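Development-specific protein S (Myxococcus xanthus, PDB 1NPS) assembles on the surface of myxospores in the presence of calcium ions, a two-domain beta/gamma-crystallin whose N-terminal domain, described here, binds two of these ions. Local coordinates at residues T4-N8 with E9-G13; I50-N54 with D55-G59. All blocks are in the same frame, centred on the assembly; numbering follows the deposited sequence.

Contact 1 of 2, residues T4-N8 with E9-G13; sequences TVFYN and EDFQG. With CA (calcium ion), chain B.
Phe6 lies under the backbone of Phe11 in the folded hairpin of the first beta/gamma-crystallin Greek key motif. The chain leaves strand 3-6, turns through Glu9 and Asp10 and comes back along its own path before strand 15-18. Phe11 CB sits 3.9 Å from the centroid of the Phe6 ring and 9° off its normal, a CH-pi contact over one face. Phe6 CG lies anti to its own carbonyl carbon (chi1 -64°), which turns the ring under the returning chain. Phe11 C approaches the same face, 3.6 Å from Phe6 CD2. The two rings meet obliquely, with planes at 55°, and the Phe11 ring brings its edge to Phe6 CD1. Trimming Phe6 to an alanine would remove the ring face, which is likely to leave Phe11 CB without its CH-pi partner and open a gap under the turn.

Asn8 closes the loop. Its CB touches Gln12 CB at 4.1 Å, while the rest of the Gln12 side chain leads away. Asn8 OD1 comes within 4.0 Å of Gly13 CA. Beyond the hairpin, Ser40 OG is hydrogen-bonded to both Asn8 O and Phe11 N and ties the loop to strand 40-42. The carbonyl of Tyr7 binds a calcium ion, whose other protein ligands are Thr37, Ser39 and Asn76. Across the neck of the hairpin, Asn8 N donates to Gln12 O in a long 3.3 Å bond.

Contact 2 of 2, residues I50-N54 with D55-G59; sequences ILYQN and DGFAG. With CA (calcium ion), chain C.
A backbone carbon, Phe57 CA, sits almost over the centre of the Tyr52 ring, 3.5 Å from its centroid and 8° off the normal. This CH-pi contact marks the folded hairpin of the second Greek key motif. Phe57 C also lies over that face, 3.4 Å from Tyr52 CD1. Phe57 CG is anti to the carbonyl carbon (chi1 -41°), which brings the ring edge down to Tyr52. The rings make an offset edge-to-face pair with planes at 80°. Tyr52 CE2 lies in the plane of the Phe57 ring, 3.8 Å from Phe57 CD1.

Asn54 packs against the returning chain. Its CB is 3.3 Å from Ala58 O, and its ND2 is 3.7 Å from Gly59 CA. Asn54 N also donates to Ala58 O at 3.2 Å. At the turn, Asp55 OD1 accepts from Gly56 N at 2.9 Å, met from above the carboxylate plane. The same oxygen is hydrogen-bonded to Arg25 N, so two backbone N-H groups grip this one oxygen. Gln53 O binds a calcium ion together with Asn36 and Ser79.

The hairpin follows strand 47-52 and leads into strand 61-64. On the other flank, Tyr52 and Phe57 both touch Arg82 of strand 80-85, and Asp55 reaches the start of helix 25-30.

In the fold
Contacts 1 and 2 are the same hairpin in two successive Greek keys, on opposite sides of the domain's centre and about 19 Å apart, centre to centre. Both are surface contacts, each with one buried aromatic residue. They belong to different sheets: contact 1 joins strands 3-6 and 15-18, contact 2 strands 47-52 and 61-64. Each binds its own calcium ion through a backbone carbonyl, and each site takes a ligand from the other motif, Asn76 in the first and Asn36 in the second. The chemistry differs in detail. The buried ring is Phe6 in an oblique pair, but Tyr52 in an edge-to-face one. In contact 1, Glu9 lies near Glu70 and Asp10 near Glu69.

Contact 1 of 2, residues T4-N8 with E9-G13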
loop_
_atom_site.group_PDB
_atom_site.type_symbol
_atom_site.label_atom_id
_atom_site.label_comp_id
_atom_site.label_asym_id
_atom_site.label_seq_id
_atom_site.Cartn_x
_atom_site.Cartn_y
_atom_site.Cartn_z
ATOM N N THR A 4 -7.051 -0.878 1.178
ATOM C CA THR A 4 -7.015 -0.269 2.503
ATOM C C THR A 4 -5.702 -0.719 3.154
ATOM O O THR A 4 -5.382 -1.909 3.161
ATOM C CB THR A 4 -8.237 -0.677 3.368
ATOM O OG1 THR A 4 -9.437 -0.560 2.589
ATOM C CG2 THR A 4 -8.364 0.244 4.556
ATOM N N VAL A 5 -4.885 0.250 3.554
ATOM C CA VAL A 5 -3.603 -0.027 4.191
ATOM C C VAL A 5 -3.703 0.109 5.703
ATOM O O VAL A 5 -4.301 1.066 6.209
ATOM C CB VAL A 5 -2.495 0.903 3.636
ATOM C CG1 VAL A 5 -2.319 0.663 2.131
ATOM C CG2 VAL A 5 -2.834 2.366 3.907
ATOM N N PHE A 6 -3.063 -0.811 6.420
ATOM C CA PHE A 6 -3.109 -0.828 7.884
ATOM C C PHE A 6 -1.740 -0.626 8.526
ATOM O O PHE A 6 -0.709 -1.016 7.957
ATOM C CB PHE A 6 -3.711 -2.152 8.377
ATOM C CG PHE A 6 -5.146 -2.350 7.980
ATOM C CD1 PHE A 6 -5.469 -2.880 6.733
ATOM C CD2 PHE A 6 -6.178 -1.979 8.844
ATOM C CE1 PHE A 6 -6.798 -3.040 6.347
ATOM C CE2 PHE A 6 -7.498 -2.135 8.471
ATOM C CZ PHE A 6 -7.811 -2.664 7.215
ATOM N N TYR A 7 -1.722 0.015 9.696
ATOM C CA TYR A 7 -0.460 0.247 10.402
ATOM C C TYR A 7 0.156 -1.006 11.015
ATOM O O TYR A 7 1.386 -1.103 11.116
ATOM C CB TYR A 7 -0.615 1.341 11.456
ATOM C CG TYR A 7 -0.305 2.727 10.923
ATOM C CD1 TYR A 7 -0.655 3.092 9.613
ATOM C CD2 TYR A 7 0.361 3.663 11.716
ATOM C CE1 TYR A 7 -0.346 4.353 9.109
ATOM C CE2 TYR A 7 0.677 4.927 11.222
ATOM C CZ TYR A 7 0.323 5.265 9.917
ATOM O OH TYR A 7 0.651 6.512 9.424
ATOM N N ASN A 8 -0.686 -1.970 11.383
ATOM C CA ASN A 8 -0.232 -3.234 11.966
ATOM C C ASN A 8 -0.688 -4.425 11.125
ATOM O O ASN A 8 -1.575 -4.297 10.271
ATOM C CB ASN A 8 -0.742 -3.400 13.401
ATOM C CG ASN A 8 -0.238 -2.312 14.337
ATOM O OD1 ASN A 8 -1.011 -1.732 15.098
ATOM N ND2 ASN A 8 1.059 -2.018 14.275
ATOM N N GLU A 9 -0.039 -5.567 11.335
ATOM C CA GLU A 9 -0.368 -6.797 10.614
ATOM C C GLU A 9 -1.778 -7.324 10.929
ATOM O O GLU A 9 -2.416 -6.895 11.886
ATOM C CB GLU A 9 0.685 -7.880 10.908
ATOM C CG GLU A 9 2.070 -7.555 10.338
ATOM C CD GLU A 9 3.082 -8.686 10.465
ATOM O OE1 GLU A 9 2.947 -9.543 11.360
ATOM O OE2 GLU A 9 4.033 -8.713 9.658
ATOM N N ASP A 10 -2.257 -8.249 10.097
ATOM C CA ASP A 10 -3.577 -8.863 10.260
ATOM C C ASP A 10 -4.709 -7.846 10.271
ATOM O O ASP A 10 -5.671 -7.993 11.001
ATOM C CB ASP A 10 -3.624 -9.708 11.542
ATOM C CG ASP A 10 -2.558 -10.797 11.566
ATOM O OD1 ASP A 10 -2.251 -11.366 10.495
ATOM O OD2 ASP A 10 -2.028 -11.084 12.657
ATOM N N PHE A 11 -4.557 -6.799 9.470
ATOM C CA PHE A 11 -5.556 -5.739 9.347
ATOM C C PHE A 11 -5.951 -5.063 10.678
ATOM O O PHE A 11 -7.133 -4.882 10.963
ATOM C CB PHE A 11 -6.800 -6.285 8.616
ATOM C CG PHE A 11 -6.472 -7.217 7.462
ATOM C CD1 PHE A 11 -5.537 -6.858 6.490
ATOM C CD2 PHE A 11 -7.067 -8.475 7.375
ATOM C CE1 PHE A 11 -5.203 -7.739 5.462
ATOM C CE2 PHE A 11 -6.729 -9.358 6.342
ATOM C CZ PHE A 11 -5.797 -8.985 5.393
ATOM N N GLN A 12 -4.962 -4.662 11.470
ATOM C CA GLN A 12 -5.243 -3.999 12.745
ATOM C C GLN A 12 -4.677 -2.590 12.726
ATOM O O GLN A 12 -3.894 -2.255 11.857
ATOM C CB GLN A 12 -4.607 -4.764 13.907
ATOM C CG GLN A 12 -5.143 -6.162 14.126
ATOM C CD GLN A 12 -6.274 -6.188 15.121
ATOM O OE1 GLN A 12 -6.108 -5.790 16.273
ATOM N NE2 GLN A 12 -7.428 -6.673 14.697
ATOM N N GLY A 13 -5.048 -1.780 13.709
ATOM C CA GLY A 13 -4.543 -0.422 13.786
ATOM C C GLY A 13 -5.078 0.581 12.781
ATOM O O GLY A 13 -6.025 0.315 12.053
HETATM CA CA CA B . 3.360 -1.127 10.567
HETATM O O HOH W 1 3.663 -0.242 11.843
#

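Contact 2 of 2, residues I50-N54 with D55-G59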
loop_
_atom_site.group_PDB
_atom_site.type_symbol
_atom_site.label_atom_id
_atom_site.label_comp_id
_atom_site.label_asym_id
_atom_site.label_seq_id
_atom_site.Cartn_x
_atom_site.Cartn_y
_atom_site.Cartn_z
ATOM N N ILE A 50 1.221 -1.823 -6.067
ATOM C CA ILE A 50 2.648 -2.120 -6.118
ATOM C C ILE A 50 3.226 -1.260 -4.998
ATOM O O ILE A 50 3.078 -0.034 -5.020
ATOM C CB ILE A 50 3.308 -1.738 -7.459
ATOM C CG1 ILE A 50 2.566 -2.400 -8.621
ATOM C CG2 ILE A 50 4.769 -2.216 -7.452
ATOM C CD1 ILE A 50 2.998 -1.949 -10.014
ATOM N N LEU A 51 3.779 -1.908 -3.976
ATOM C CA LEU A 51 4.367 -1.202 -2.841
ATOM C C LEU A 51 5.883 -1.124 -3.071
ATOM O O LEU A 51 6.510 -2.115 -3.440
ATOM C CB LEU A 51 4.039 -1.939 -1.541
ATOM C CG LEU A 51 2.605 -2.455 -1.395
ATOM C CD1 LEU A 51 2.448 -3.093 -0.027
ATOM C CD2 LEU A 51 1.592 -1.345 -1.590
ATOM N N TYR A 52 6.448 0.064 -2.912
ATOM C CA TYR A 52 7.875 0.299 -3.146
ATOM C C TYR A 52 8.589 0.692 -1.877
ATOM O O TYR A 52 8.052 1.436 -1.064
ATOM C CB TYR A 52 8.069 1.428 -4.173
ATOM C CG TYR A 52 7.412 1.201 -5.514
ATOM C CD1 TYR A 52 8.085 0.550 -6.538
ATOM C CD2 TYR A 52 6.121 1.653 -5.762
ATOM C CE1 TYR A 52 7.486 0.358 -7.775
ATOM C CE2 TYR A 52 5.518 1.469 -6.983
ATOM C CZ TYR A 52 6.200 0.819 -7.988
ATOM O OH TYR A 52 5.578 0.606 -9.196
ATOM N N GLN A 53 9.820 0.223 -1.721
ATOM C CA GLN A 53 10.619 0.541 -0.545
ATOM C C GLN A 53 11.164 1.962 -0.618
ATOM O O GLN A 53 11.450 2.590 0.399
ATOM C CB GLN A 53 11.768 -0.455 -0.424
ATOM C CG GLN A 53 12.550 -0.357 0.880
ATOM C CD GLN A 53 13.227 -1.672 1.228
ATOM O OE1 GLN A 53 12.579 -2.606 1.723
ATOM N NE2 GLN A 53 14.522 -1.773 0.935
ATOM N N ASN A 54 11.357 2.449 -1.837
ATOM C CA ASN A 54 11.867 3.807 -2.038
ATOM C C ASN A 54 10.788 4.729 -2.607
ATOM O O ASN A 54 9.845 4.283 -3.249
ATOM C CB ASN A 54 13.070 3.822 -3.001
ATOM C CG ASN A 54 14.269 3.052 -2.479
ATOM O OD1 ASN A 54 14.438 2.865 -1.274
ATOM N ND2 ASN A 54 15.129 2.631 -3.392
ATOM N N ASP A 55 10.939 6.018 -2.341
ATOM C CA ASP A 55 10.030 7.026 -2.868
ATOM C C ASP A 55 10.284 7.035 -4.386
ATOM O O ASP A 55 11.301 6.523 -4.855
ATOM C CB ASP A 55 10.391 8.388 -2.252
ATOM C CG ASP A 55 9.334 9.467 -2.499
ATOM O OD1 ASP A 55 8.242 9.159 -3.025
ATOM O OD2 ASP A 55 9.615 10.635 -2.155
ATOM N N GLY A 56 9.365 7.596 -5.158
ATOM C CA GLY A 56 9.573 7.646 -6.593
ATOM C C GLY A 56 9.348 6.344 -7.334
ATOM O O GLY A 56 9.891 6.151 -8.436
ATOM N N PHE A 57 8.591 5.430 -6.735
ATOM C CA PHE A 57 8.267 4.165 -7.385
ATOM C C PHE A 57 9.505 3.363 -7.802
ATOM O O PHE A 57 9.579 2.838 -8.901
ATOM C CB PHE A 57 7.349 4.444 -8.595
ATOM C CG PHE A 57 6.300 5.499 -8.314
ATOM C CD1 PHE A 57 5.247 5.227 -7.444
ATOM C CD2 PHE A 57 6.437 6.789 -8.816
ATOM C CE1 PHE A 57 4.351 6.226 -7.065
ATOM C CE2 PHE A 57 5.558 7.789 -8.450
ATOM C CZ PHE A 57 4.506 7.506 -7.562
ATOM N N ALA A 58 10.471 3.259 -6.905
ATOM C CA ALA A 58 11.684 2.521 -7.205
ATOM C C ALA A 58 12.072 1.634 -6.038
ATOM O O ALA A 58 11.502 1.748 -4.956
ATOM C CB ALA A 58 12.808 3.492 -7.509
ATOM N N GLY A 59 13.031 0.742 -6.283
ATOM C CA GLY A 59 13.551 -0.145 -5.253
ATOM C C GLY A 59 12.931 -1.520 -5.195
ATOM O O GLY A 59 12.327 -1.999 -6.164
HETATM CA CA CA C . 10.932 3.194 2.677
HETATM O O HOH W 2 9.696 2.458 2.132
HETATM O O HOH W 3 12.175 4.386 2.674
HETATM O O HOH W 4 12.354 1.910 3.357
#